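Local coordinates for protein lipopolysaccharide core heptose(I) kinase WaaP (Pseudomonas aeruginosa, PDB 6DFL) that transfers phosphate from ATP to the first heptose of the lipopolysaccharide inner core and also acts as a protein tyrosine kinase that phosphorylates itself, at residues L39-D44 with Y48-H53; Q80-L85 with I112-L117; R84-E87 with A91-T94; A148-D153 with L184-L189. One frame throughout, in Å; residues are numbered along the deposited sequence.

Interaction 1: L39-D44 with Y48-H53; sequences LRTEVD and YFVKIH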
loop_
_atom_site.group_PDB
_atom_site.type_symbol
_atom_site.label_atom_id
_atom_site.label_comp_id
_atom_site.label_asym_id
_atom_site.label_seq_id
_atom_site.Cartn_x
_atom_site.Cartn_y
_atom_site.Cartn_z
ATOM N N LEU A 39 13.483 -16.930 -12.519
ATOM C CA LEU A 39 13.057 -17.238 -13.874
ATOM C C LEU A 39 11.563 -17.485 -13.870
ATOM O O LEU A 39 11.023 -18.013 -12.903
ATOM C CB LEU A 39 13.791 -18.460 -14.454
ATOM C CG LEU A 39 13.505 -19.828 -13.830
ATOM C CD1 LEU A 39 12.718 -20.723 -14.770
ATOM C CD2 LEU A 39 14.790 -20.508 -13.412
ATOM N N ARG A 40 10.903 -17.098 -14.960
ATOM C CA ARG A 40 9.504 -17.437 -15.188
ATOM C C ARG A 40 9.407 -18.762 -15.929
ATOM O O ARG A 40 10.186 -19.032 -16.851
ATOM C CB ARG A 40 8.798 -16.348 -15.996
ATOM C CG ARG A 40 7.348 -16.657 -16.296
ATOM C CD ARG A 40 6.699 -15.472 -16.984
ATOM N NE ARG A 40 5.248 -15.585 -17.049
ATOM C CZ ARG A 40 4.591 -16.327 -17.936
ATOM N NH1 ARG A 40 5.259 -17.033 -18.834
ATOM N NH2 ARG A 40 3.264 -16.364 -17.922
ATOM N N THR A 41 8.455 -19.593 -15.521
ATOM C CA THR A 41 8.263 -20.887 -16.154
ATOM C C THR A 41 6.772 -21.172 -16.217
ATOM O O THR A 41 5.976 -20.570 -15.498
ATOM C CB THR A 41 9.016 -22.006 -15.409
ATOM O OG1 THR A 41 8.976 -23.222 -16.169
ATOM C CG2 THR A 41 8.406 -22.244 -14.038
ATOM N N GLU A 42 6.389 -22.078 -17.111
ATOM C CA GLU A 42 4.990 -22.434 -17.283
ATOM C C GLU A 42 4.815 -23.932 -17.104
ATOM O O GLU A 42 5.644 -24.723 -17.554
ATOM C CB GLU A 42 4.463 -22.010 -18.652
ATOM C CG GLU A 42 4.507 -20.509 -18.888
ATOM C CD GLU A 42 3.756 -20.097 -20.140
ATOM O OE1 GLU A 42 3.343 -21.002 -20.901
ATOM O OE2 GLU A 42 3.571 -18.876 -20.359
ATOM N N VAL A 43 3.740 -24.311 -16.422
ATOM C CA VAL A 43 3.320 -25.700 -16.299
ATOM C C VAL A 43 1.852 -25.726 -16.688
ATOM O O VAL A 43 1.014 -25.144 -15.988
ATOM C CB VAL A 43 3.524 -26.261 -14.885
ATOM C CG1 VAL A 43 3.140 -27.728 -14.843
ATOM C CG2 VAL A 43 4.962 -26.070 -14.430
ATOM N N ASP A 44 1.540 -26.379 -17.806
ATOM C CA ASP A 44 0.192 -26.334 -18.369
ATOM C C ASP A 44 -0.260 -24.888 -18.551
ATOM O O ASP A 44 -1.395 -24.520 -18.251
ATOM C CB ASP A 44 -0.790 -27.125 -17.503
ATOM C CG ASP A 44 -0.525 -28.617 -17.547
ATOM O OD1 ASP A 44 -0.687 -29.210 -18.636
ATOM O OD2 ASP A 44 -0.138 -29.195 -16.503
ATOM N N TYR A 48 4.747 -19.431 -13.385
ATOM C CA TYR A 48 5.248 -19.417 -12.024
ATOM C C TYR A 48 6.621 -18.769 -12.041
ATOM O O TYR A 48 7.359 -18.876 -13.022
ATOM C CB TYR A 48 5.383 -20.824 -11.434
ATOM C CG TYR A 48 4.150 -21.693 -11.505
ATOM C CD1 TYR A 48 3.742 -22.264 -12.703
ATOM C CD2 TYR A 48 3.425 -21.990 -10.358
ATOM C CE1 TYR A 48 2.624 -23.071 -12.769
ATOM C CE2 TYR A 48 2.300 -22.795 -10.415
ATOM C CZ TYR A 48 1.902 -23.335 -11.624
ATOM O OH TYR A 48 0.782 -24.144 -11.694
ATOM N N PHE A 49 6.968 -18.108 -10.946
ATOM C CA PHE A 49 8.287 -17.516 -10.803
ATOM C C PHE A 49 9.128 -18.411 -9.912
ATOM O O PHE A 49 8.645 -18.908 -8.891
ATOM C CB PHE A 49 8.197 -16.097 -10.248
ATOM C CG PHE A 49 7.520 -15.132 -11.187
ATOM C CD1 PHE A 49 8.203 -14.638 -12.300
ATOM C CD2 PHE A 49 6.204 -14.722 -10.966
ATOM C CE1 PHE A 49 7.596 -13.755 -13.175
ATOM C CE2 PHE A 49 5.583 -13.831 -11.839
ATOM C CZ PHE A 49 6.291 -13.347 -12.950
ATOM N N VAL A 50 10.359 -18.671 -10.341
ATOM C CA VAL A 50 11.272 -19.581 -9.664
ATOM C C VAL A 50 12.410 -18.748 -9.110
ATOM O O VAL A 50 13.098 -18.053 -9.869
ATOM C CB VAL A 50 11.807 -20.662 -10.614
ATOM C CG1 VAL A 50 12.882 -21.481 -9.920
ATOM C CG2 VAL A 50 10.674 -21.544 -11.107
ATOM N N LYS A 51 12.606 -18.802 -7.796
ATOM C CA LYS A 51 13.685 -18.076 -7.143
ATOM C C LYS A 51 14.585 -19.097 -6.465
ATOM O O LYS A 51 14.129 -19.843 -5.595
ATOM C CB LYS A 51 13.128 -17.046 -6.154
ATOM C CG LYS A 51 12.461 -15.838 -6.829
ATOM C CD LYS A 51 11.271 -15.290 -6.053
ATOM C CE LYS A 51 9.942 -15.791 -6.652
ATOM N NZ LYS A 51 8.682 -15.169 -6.068
ATOM N N ILE A 52 15.846 -19.151 -6.886
ATOM C CA ILE A 52 16.819 -20.113 -6.381
ATOM C C ILE A 52 17.977 -19.353 -5.758
ATOM O O ILE A 52 18.523 -18.435 -6.374
ATOM C CB ILE A 52 17.347 -21.032 -7.496
ATOM C CG1 ILE A 52 16.219 -21.846 -8.112
ATOM C CG2 ILE A 52 18.450 -21.934 -6.965
ATOM C CD1 ILE A 52 16.619 -22.448 -9.456
ATOM N N HIS A 53 18.361 -19.745 -4.549
ATOM C CA HIS A 53 19.516 -19.181 -3.865
ATOM C C HIS A 53 20.465 -20.348 -3.655
ATOM O O HIS A 53 20.033 -21.425 -3.240
ATOM C CB HIS A 53 19.114 -18.520 -2.536
ATOM C CG HIS A 53 17.843 -17.707 -2.608
ATOM N ND1 HIS A 53 17.814 -16.341 -2.404
ATOM C CD2 HIS A 53 16.559 -18.070 -2.862
ATOM C CE1 HIS A 53 16.576 -15.900 -2.544
ATOM N NE2 HIS A 53 15.798 -16.929 -2.829
#
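L39 and V50 face each other as an antiparallel hydrogen-bonded pair, V50 N donating a hydrogen bond to L39 O at 2.7 Å while L39 N answers V50 O at 2.9 Å. Two positions on, T41 and Y48 repeat the pattern, with T41 N to Y48 O at 2.8 Å. The tight part of the contact is the buried face carrying L39, T41, Y48 and V50. L39 and V50 lie side by side, CG of L39 3.7 Å from CB of V50, and T41 sends CG2 to V50 CG2 at 3.8 Å. That methyl stands between the backbone N and C of T41 (chi1 of OG1 -171°), which turns OG1 off to the carbonyl of Q26. Y48 brings its ring edge to T41 O, and past the end of the strand the V43 and Y48 side chains cross at about a right angle, CB of V43 3.9 Å from Y48 CE1. The other face is looser and partly open to solvent: the non-hydrogen-bonded pair R40 and F49 meet through R40 CB and F49 CE1 at 4.0 Å. Beyond CB the arginine runs extended, and its guanidinium takes E42 OE2 in plane through NH1 and E116 through NH2. The strands are joined by the loop 42-47, a beta hairpin consistent with β2 and β3 of the protein kinase N-lobe; K51, salt-bridged to E78, probably takes the place of the β3 lysine.

Interaction 2: Q80-L85 with I112-L117; sequences QAIRRL and IVTEEL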
loop_
_atom_site.group_PDB
_atom_site.type_symbol
_atom_site.label_atom_id
_atom_site.label_comp_id
_atom_site.label_asym_id
_atom_site.label_seq_id
_atom_site.Cartn_x
_atom_site.Cartn_y
_atom_site.Cartn_z
ATOM N N GLN A 80 8.216 -17.393 4.648
ATOM C CA GLN A 80 7.567 -17.152 5.929
ATOM C C GLN A 80 6.683 -15.911 5.865
ATOM O O GLN A 80 5.644 -15.849 6.540
ATOM C CB GLN A 80 8.622 -17.024 7.033
ATOM C CG GLN A 80 9.183 -18.338 7.556
ATOM C CD GLN A 80 10.380 -18.133 8.472
ATOM O OE1 GLN A 80 10.765 -16.995 8.767
ATOM N NE2 GLN A 80 10.984 -19.237 8.923
ATOM N N ALA A 81 7.066 -14.903 5.069
ATOM C CA ALA A 81 6.169 -13.766 4.874
ATOM C C ALA A 81 4.896 -14.210 4.179
ATOM O O ALA A 81 3.787 -13.890 4.617
ATOM C CB ALA A 81 6.847 -12.665 4.072
ATOM N N ILE A 82 5.041 -14.952 3.083
ATOM C CA ILE A 82 3.870 -15.446 2.369
ATOM C C ILE A 82 2.998 -16.271 3.291
ATOM O O ILE A 82 1.768 -16.158 3.275
ATOM C CB ILE A 82 4.302 -16.251 1.137
ATOM C CG1 ILE A 82 4.956 -15.326 0.112
ATOM C CG2 ILE A 82 3.114 -17.020 0.559
ATOM C CD1 ILE A 82 5.313 -16.050 -1.136
ATOM N N ARG A 83 3.614 -17.095 4.133
ATOM C CA ARG A 83 2.809 -17.950 4.995
ATOM C C ARG A 83 2.106 -17.138 6.075
ATOM O O ARG A 83 0.930 -17.376 6.363
ATOM C CB ARG A 83 3.684 -19.049 5.590
ATOM C CG ARG A 83 4.095 -20.085 4.541
ATOM C CD ARG A 83 3.314 -21.379 4.664
ATOM N NE ARG A 83 4.001 -22.259 5.606
ATOM C CZ ARG A 83 3.713 -23.544 5.797
ATOM N NH1 ARG A 83 2.732 -24.116 5.101
ATOM N NH2 ARG A 83 4.411 -24.254 6.681
ATOM N N ARG A 84 2.795 -16.160 6.670
ATOM C CA ARG A 84 2.132 -15.328 7.665
ATOM C C ARG A 84 1.039 -14.485 7.032
ATOM O O ARG A 84 -0.045 -14.347 7.609
ATOM C CB ARG A 84 3.125 -14.429 8.402
ATOM C CG ARG A 84 2.447 -13.480 9.409
ATOM C CD ARG A 84 2.182 -14.142 10.814
ATOM N NE ARG A 84 3.440 -14.198 11.585
ATOM C CZ ARG A 84 4.083 -15.332 11.853
ATOM N NH1 ARG A 84 3.535 -16.482 11.452
ATOM N NH2 ARG A 84 5.252 -15.336 12.515
ATOM N N LEU A 85 1.285 -13.919 5.847
ATOM C CA LEU A 85 0.264 -13.073 5.232
ATOM C C LEU A 85 -0.989 -13.862 4.890
ATOM O O LEU A 85 -2.092 -13.310 4.923
ATOM C CB LEU A 85 0.805 -12.398 3.983
ATOM C CG LEU A 85 1.767 -11.256 4.249
ATOM C CD1 LEU A 85 1.978 -10.473 2.972
ATOM C CD2 LEU A 85 1.246 -10.373 5.370
ATOM N N ILE A 112 12.264 -21.225 -4.013
ATOM C CA ILE A 112 10.838 -21.044 -3.807
ATOM C C ILE A 112 10.207 -20.685 -5.141
ATOM O O ILE A 112 10.703 -19.815 -5.860
ATOM C CB ILE A 112 10.544 -19.977 -2.726
ATOM C CG1 ILE A 112 9.050 -19.769 -2.544
ATOM C CG2 ILE A 112 11.220 -18.649 -3.048
ATOM C CD1 ILE A 112 8.745 -18.763 -1.447
ATOM N N VAL A 113 9.095 -21.336 -5.452
ATOM C CA VAL A 113 8.329 -21.091 -6.666
ATOM C C VAL A 113 6.958 -20.536 -6.279
ATOM O O VAL A 113 6.200 -21.206 -5.573
ATOM C CB VAL A 113 8.168 -22.376 -7.482
ATOM C CG1 VAL A 113 7.423 -22.071 -8.752
ATOM C CG2 VAL A 113 9.525 -22.997 -7.733
ATOM N N THR A 114 6.631 -19.340 -6.778
ATOM C CA THR A 114 5.355 -18.676 -6.563
ATOM C C THR A 114 4.548 -18.645 -7.852
ATOM O O THR A 114 5.101 -18.463 -8.940
ATOM C CB THR A 114 5.551 -17.230 -6.077
ATOM O OG1 THR A 114 6.232 -16.461 -7.085
ATOM C CG2 THR A 114 6.355 -17.196 -4.784
ATOM N N GLU A 115 3.233 -18.790 -7.719
ATOM C CA GLU A 115 2.330 -18.619 -8.847
ATOM C C GLU A 115 2.375 -17.191 -9.374
ATOM O O GLU A 115 2.616 -16.232 -8.633
ATOM C CB GLU A 115 0.895 -18.950 -8.454
ATOM C CG GLU A 115 0.601 -20.426 -8.297
ATOM C CD GLU A 115 -0.833 -20.680 -7.818
ATOM O OE1 GLU A 115 -1.521 -19.715 -7.400
ATOM O OE2 GLU A 115 -1.277 -21.847 -7.858
ATOM N N GLU A 116 2.138 -17.054 -10.675
ATOM C CA GLU A 116 2.001 -15.738 -11.267
ATOM C C GLU A 116 0.628 -15.163 -10.944
ATOM O O GLU A 116 -0.375 -15.878 -10.910
ATOM C CB GLU A 116 2.192 -15.796 -12.777
ATOM C CG GLU A 116 2.305 -14.423 -13.407
ATOM C CD GLU A 116 2.591 -14.480 -14.902
ATOM O OE1 GLU A 116 1.930 -15.280 -15.597
ATOM O OE2 GLU A 116 3.474 -13.722 -15.369
ATOM N N LEU A 117 0.596 -13.863 -10.703
ATOM C CA LEU A 117 -0.643 -13.134 -10.515
ATOM C C LEU A 117 -0.924 -12.354 -11.789
ATOM O O LEU A 117 -0.146 -11.466 -12.164
ATOM C CB LEU A 117 -0.540 -12.203 -9.312
ATOM C CG LEU A 117 -0.288 -12.971 -8.026
ATOM C CD1 LEU A 117 0.481 -12.086 -7.078
ATOM C CD2 LEU A 117 -1.605 -13.436 -7.422
#
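I82 of helix 76-87 meets T114 and I112 of strand 109-115, consistent with αC packing beside β5 in the N-lobe of the protein kinase fold. Everything that touches between the two segments is apolar and buried, and the backbones stay well apart, the CA atoms of I82 and T114 being 9.6 Å from each other. I82 bridges the gap with an outstretched chain: CG1 lies opposite the carbonyl carbon (chi1 -67°) and CD1 continues in a straight run (chi2 -176°), away from the helix and toward the strand. I112, likewise extended, reaches back from the strand to meet it methyl to methyl. Only 70 Å² is buried in all, so this is a point contact of branch ends and not an interlocked interface. The polar side of the contact lies in its surroundings. T114 divides its two branches, OG1 receiving the ammonium group of K51 and CG2 facing the helix. M93 also packs on both I82 and T114, joining the helix and strand from the loop that follows the helix. The closest approach is that of I82 CD1 to T114 CG2, at 4.0 Å; I82 CD1 to I112 CD1 is slacker, at 4.4 Å.

Interaction 3: R84-E87 with A91-T94; sequences RLHE and ATMT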
loop_
_atom_site.group_PDB
_atom_site.type_symbol
_atom_site.label_atom_id
_atom_site.label_comp_id
_atom_site.label_asym_id
_atom_site.label_seq_id
_atom_site.Cartn_x
_atom_site.Cartn_y
_atom_site.Cartn_z
ATOM N N ARG A 84 2.795 -16.160 6.670
ATOM C CA ARG A 84 2.132 -15.328 7.665
ATOM C C ARG A 84 1.039 -14.485 7.032
ATOM O O ARG A 84 -0.045 -14.347 7.609
ATOM C CB ARG A 84 3.125 -14.429 8.402
ATOM C CG ARG A 84 2.447 -13.480 9.409
ATOM C CD ARG A 84 2.182 -14.142 10.814
ATOM N NE ARG A 84 3.440 -14.198 11.585
ATOM C CZ ARG A 84 4.083 -15.332 11.853
ATOM N NH1 ARG A 84 3.535 -16.482 11.452
ATOM N NH2 ARG A 84 5.252 -15.336 12.515
ATOM N N LEU A 85 1.285 -13.919 5.847
ATOM C CA LEU A 85 0.264 -13.073 5.232
ATOM C C LEU A 85 -0.989 -13.862 4.890
ATOM O O LEU A 85 -2.092 -13.310 4.923
ATOM C CB LEU A 85 0.805 -12.398 3.983
ATOM C CG LEU A 85 1.767 -11.256 4.249
ATOM C CD1 LEU A 85 1.978 -10.473 2.972
ATOM C CD2 LEU A 85 1.246 -10.373 5.370
ATOM N N HIS A 86 -0.840 -15.142 4.537
ATOM C CA HIS A 86 -2.004 -15.978 4.286
ATOM C C HIS A 86 -2.793 -16.210 5.573
ATOM O O HIS A 86 -4.022 -16.083 5.583
ATOM C CB HIS A 86 -1.569 -17.303 3.656
ATOM C CG HIS A 86 -1.317 -17.213 2.173
ATOM N ND1 HIS A 86 -2.171 -17.758 1.237
ATOM C CD2 HIS A 86 -0.310 -16.640 1.467
ATOM C CE1 HIS A 86 -1.704 -17.525 0.023
ATOM N NE2 HIS A 86 -0.577 -16.844 0.135
ATOM N N GLU A 87 -2.103 -16.528 6.669
ATOM C CA GLU A 87 -2.765 -16.609 7.967
ATOM C C GLU A 87 -3.553 -15.340 8.259
ATOM O O GLU A 87 -4.717 -15.401 8.673
ATOM C CB GLU A 87 -1.733 -16.866 9.070
ATOM C CG GLU A 87 -1.037 -18.228 8.985
ATOM C CD GLU A 87 0.189 -18.325 9.869
ATOM O OE1 GLU A 87 0.244 -17.637 10.930
ATOM O OE2 GLU A 87 1.121 -19.082 9.484
ATOM N N ALA A 91 -3.750 -10.411 0.963
ATOM C CA ALA A 91 -3.686 -11.015 -0.353
ATOM C C ALA A 91 -2.271 -10.906 -0.942
ATOM O O ALA A 91 -1.694 -9.820 -1.026
ATOM C CB ALA A 91 -4.726 -10.336 -1.236
ATOM N N THR A 92 -1.699 -12.039 -1.325
ATOM C CA THR A 92 -0.318 -12.050 -1.777
ATOM C C THR A 92 -0.125 -13.225 -2.722
ATOM O O THR A 92 -1.092 -13.858 -3.162
ATOM C CB THR A 92 0.647 -12.108 -0.586
ATOM O OG1 THR A 92 1.995 -11.981 -1.052
ATOM C CG2 THR A 92 0.517 -13.418 0.136
HETATM N N MSE A 93 1.139 -13.501 -3.042
HETATM C CA MSE A 93 1.484 -14.611 -3.898
HETATM C C MSE A 93 1.118 -15.903 -3.223
HETATM O O MSE A 93 1.007 -15.973 -2.003
HETATM C CB MSE A 93 2.977 -14.617 -4.232
HETATM C CG MSE A 93 3.436 -13.483 -5.118
HETATM SE SE MSE A 93 5.210 -12.959 -4.558
HETATM C CE MSE A 93 6.113 -13.009 -6.335
ATOM N N THR A 94 0.934 -16.942 -4.018
ATOM C CA THR A 94 0.762 -18.285 -3.499
ATOM C C THR A 94 2.025 -19.057 -3.832
ATOM O O THR A 94 2.547 -18.936 -4.942
ATOM C CB THR A 94 -0.481 -18.940 -4.098
ATOM O OG1 THR A 94 -1.633 -18.210 -3.668
ATOM C CG2 THR A 94 -0.601 -20.389 -3.656
#
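H86, near the end of helix 76-87, reaches across to the backbone of the 91-94 loop and makes the one hydrogen bond of this contact. From CB the side chain leaves the helix with CG opposite its own carbonyl carbon (chi1 -81°), a choice that carries the imidazole to the loop although the first bond does not aim there. At the ring, CD2 comes 3.6 Å from T92 CG2, the methyl lying obliquely to the ring. NE2, the tip, donates to M93 O at 2.8 Å; the bond is straight, 180° at the hydrogen, and the oxygen sits in the ring plane, although the donor is tilted 25° from the plane of the carbonyl. CE1, next round the ring, has T94 OG1 at its edge, 3.8 Å away and also near the plane. The straight, in-plane N-H bond probably restrains the ring's rotation. On the buried side, L85 supplies CB to T92 CG2 at 4.0 Å, so that this methyl touches both L85 and H86, which approach it from directions roughly at right angles, while T92 OG1 turns away to bond V186 O. H86 itself is largely solvent-exposed, whereas T92 and L85 are buried. The contact folds the turn after helix 76-87, probably the counterpart of the kinase αC-β4 loop, back on the helix. The same loop also bonds strand 184-186 through A91 and strand 109-115 through T94, and selenomethionine M93 sends its side chain between helix 76-87 and T114.

Interaction 4: A148-D153 with L184-L189; sequences ARMVGD and LSVIDL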
loop_
_atom_site.group_PDB
_atom_site.type_symbol
_atom_site.label_atom_id
_atom_site.label_comp_id
_atom_site.label_asym_id
_atom_site.label_seq_id
_atom_site.Cartn_x
_atom_site.Cartn_y
_atom_site.Cartn_z
ATOM N N ALA A 148 -3.157 1.327 2.757
ATOM C CA ALA A 148 -3.118 1.557 4.197
ATOM C C ALA A 148 -3.591 0.328 4.968
ATOM O O ALA A 148 -2.940 -0.095 5.923
ATOM C CB ALA A 148 -3.943 2.783 4.538
ATOM N N ARG A 149 -4.658 -0.327 4.510
ATOM C CA ARG A 149 -5.140 -1.501 5.233
ATOM C C ARG A 149 -4.178 -2.669 5.126
ATOM O O ARG A 149 -3.948 -3.391 6.105
ATOM C CB ARG A 149 -6.523 -1.916 4.732
ATOM C CG ARG A 149 -7.660 -1.090 5.319
ATOM C CD ARG A 149 -9.023 -1.669 4.966
ATOM N NE ARG A 149 -9.187 -1.942 3.532
ATOM C CZ ARG A 149 -9.803 -1.127 2.676
ATOM N NH1 ARG A 149 -10.314 0.027 3.111
ATOM N NH2 ARG A 149 -9.905 -1.467 1.386
HETATM N N MSE A 150 -3.619 -2.895 3.939
HETATM C CA MSE A 150 -2.800 -4.072 3.746
HETATM C C MSE A 150 -1.505 -3.940 4.506
HETATM O O MSE A 150 -1.081 -4.870 5.191
HETATM C CB MSE A 150 -2.540 -4.292 2.283
HETATM C CG MSE A 150 -3.759 -4.730 1.510
HETATM SE SE MSE A 150 -3.200 -5.122 -0.319
HETATM C CE MSE A 150 -2.072 -6.671 -0.033
ATOM N N VAL A 151 -0.897 -2.760 4.423
ATOM C CA VAL A 151 0.380 -2.531 5.092
ATOM C C VAL A 151 0.201 -2.589 6.605
ATOM O O VAL A 151 0.896 -3.338 7.302
ATOM C CB VAL A 151 0.988 -1.193 4.623
ATOM C CG1 VAL A 151 2.235 -0.827 5.406
ATOM C CG2 VAL A 151 1.304 -1.229 3.129
ATOM N N GLY A 152 -0.748 -1.808 7.133
ATOM C CA GLY A 152 -1.157 -1.987 8.519
ATOM C C GLY A 152 -1.396 -3.435 8.885
ATOM O O GLY A 152 -0.856 -3.924 9.877
ATOM N N ASP A 153 -2.178 -4.151 8.065
ATOM C CA ASP A 153 -2.442 -5.564 8.339
ATOM C C ASP A 153 -1.157 -6.379 8.334
ATOM O O ASP A 153 -0.925 -7.204 9.229
ATOM C CB ASP A 153 -3.432 -6.129 7.317
ATOM C CG ASP A 153 -4.899 -6.009 7.780
ATOM O OD1 ASP A 153 -5.150 -5.331 8.794
ATOM O OD2 ASP A 153 -5.786 -6.594 7.119
ATOM N N LEU A 184 -6.326 -5.874 -4.425
ATOM C CA LEU A 184 -4.889 -5.731 -4.472
ATOM C C LEU A 184 -4.228 -7.029 -4.028
ATOM O O LEU A 184 -4.845 -7.865 -3.367
ATOM C CB LEU A 184 -4.429 -4.566 -3.594
ATOM C CG LEU A 184 -4.946 -3.195 -4.030
ATOM C CD1 LEU A 184 -4.354 -2.093 -3.187
ATOM C CD2 LEU A 184 -4.668 -2.939 -5.511
ATOM N N SER A 185 -2.978 -7.219 -4.463
ATOM C CA SER A 185 -2.083 -8.212 -3.890
ATOM C C SER A 185 -0.728 -7.561 -3.677
ATOM O O SER A 185 -0.253 -6.803 -4.535
ATOM C CB SER A 185 -1.931 -9.434 -4.786
ATOM O OG SER A 185 -3.179 -10.024 -5.046
ATOM N N VAL A 186 -0.122 -7.830 -2.539
ATOM C CA VAL A 186 1.251 -7.403 -2.307
ATOM C C VAL A 186 2.185 -8.494 -2.820
ATOM O O VAL A 186 1.929 -9.690 -2.633
ATOM C CB VAL A 186 1.496 -7.108 -0.817
ATOM C CG1 VAL A 186 1.127 -8.327 0.052
ATOM C CG2 VAL A 186 2.961 -6.674 -0.587
ATOM N N ILE A 187 3.258 -8.087 -3.491
ATOM C CA ILE A 187 4.204 -9.069 -4.005
ATOM C C ILE A 187 5.592 -8.686 -3.544
ATOM O O ILE A 187 5.748 -7.801 -2.696
ATOM C CB ILE A 187 4.148 -9.166 -5.537
ATOM C CG1 ILE A 187 4.574 -7.823 -6.141
ATOM C CG2 ILE A 187 2.757 -9.571 -5.997
ATOM C CD1 ILE A 187 5.004 -7.888 -7.593
ATOM N N ASP A 188 6.595 -9.318 -4.164
ATOM C CA ASP A 188 8.008 -9.291 -3.828
ATOM C C ASP A 188 8.304 -9.229 -2.349
ATOM O O ASP A 188 8.522 -8.141 -1.805
ATOM C CB ASP A 188 8.731 -8.116 -4.451
ATOM C CG ASP A 188 10.198 -8.118 -4.066
ATOM O OD1 ASP A 188 10.803 -9.213 -4.100
ATOM O OD2 ASP A 188 10.739 -7.067 -3.682
ATOM N N LEU A 189 8.384 -10.382 -1.699
ATOM C CA LEU A 189 8.696 -10.419 -0.281
ATOM C C LEU A 189 10.076 -11.020 -0.039
ATOM O O LEU A 189 10.333 -11.584 1.029
ATOM C CB LEU A 189 7.592 -11.181 0.449
ATOM C CG LEU A 189 6.250 -10.451 0.303
ATOM C CD1 LEU A 189 5.065 -11.360 0.458
ATOM C CD2 LEU A 189 6.170 -9.347 1.323
#
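M150, a selenomethionine, carries this contact almost alone, its side chain reaching from helix 148-153 to the strand at 184-186. CG stands opposite the carbonyl carbon (chi1 -70°), the chain then runs straight through chi2, and at chi3 (67°) it bends, so that selenium and terminal methyl touch different residues. SE rests 3.5 Å from L184 CB, the two side chains crossing at a slant. CE, turned along the strand by the bend, comes 3.4 Å from V186 N and 3.6 Å from V186 CG1, and M150 and V186 slide past each other in opposite directions. V186 places CG1 between its own backbone N and carbonyl carbon, and that usually disfavoured position is what brings the methyl beside CE. L184 and V186 both start toward the helix, whereas S185 between them points away, where H172 bonds its OG. Helix and strand axes run at 34° to each other and 9.9 Å apart, a gap that the selenomethionine spans. A91 O also lies close to CE, and V186 in turn packs on L85 of helix 76-87 and F169 of the adjacent strand. After the strand the chain kinks at D188, whose carbonyl accepts from H161, as the DFG aspartate and HRD histidine do in protein kinases. The side chain of V186 is about 9 Å from that of D163, the probable active-site aspartate. This fits the kinase C-lobe pattern of helix αE packed against strand β8, just ahead of the DFG-like stretch.

In the fold
From the N terminus, interaction 1 comes first, a hairpin closed over the loop 42-47 at the edge of the N-lobe sheet. Helix 76-87 then opens two contacts: interaction 3 closes at once over residues 88-90, and interaction 2 closes only at strand 109-115, so interaction 3 falls within its span and shares R84 and L85 with it. Strands 48-53 and 109-115 are neighbours in one sheet, which joins interactions 1 and 2. Interaction 4 follows in series, spanning the 30 residues that include D163. Its strand is bonded to the 91-94 loop and so couples the C-lobe to the helix of interactions 2 and 3. None of the loops cross.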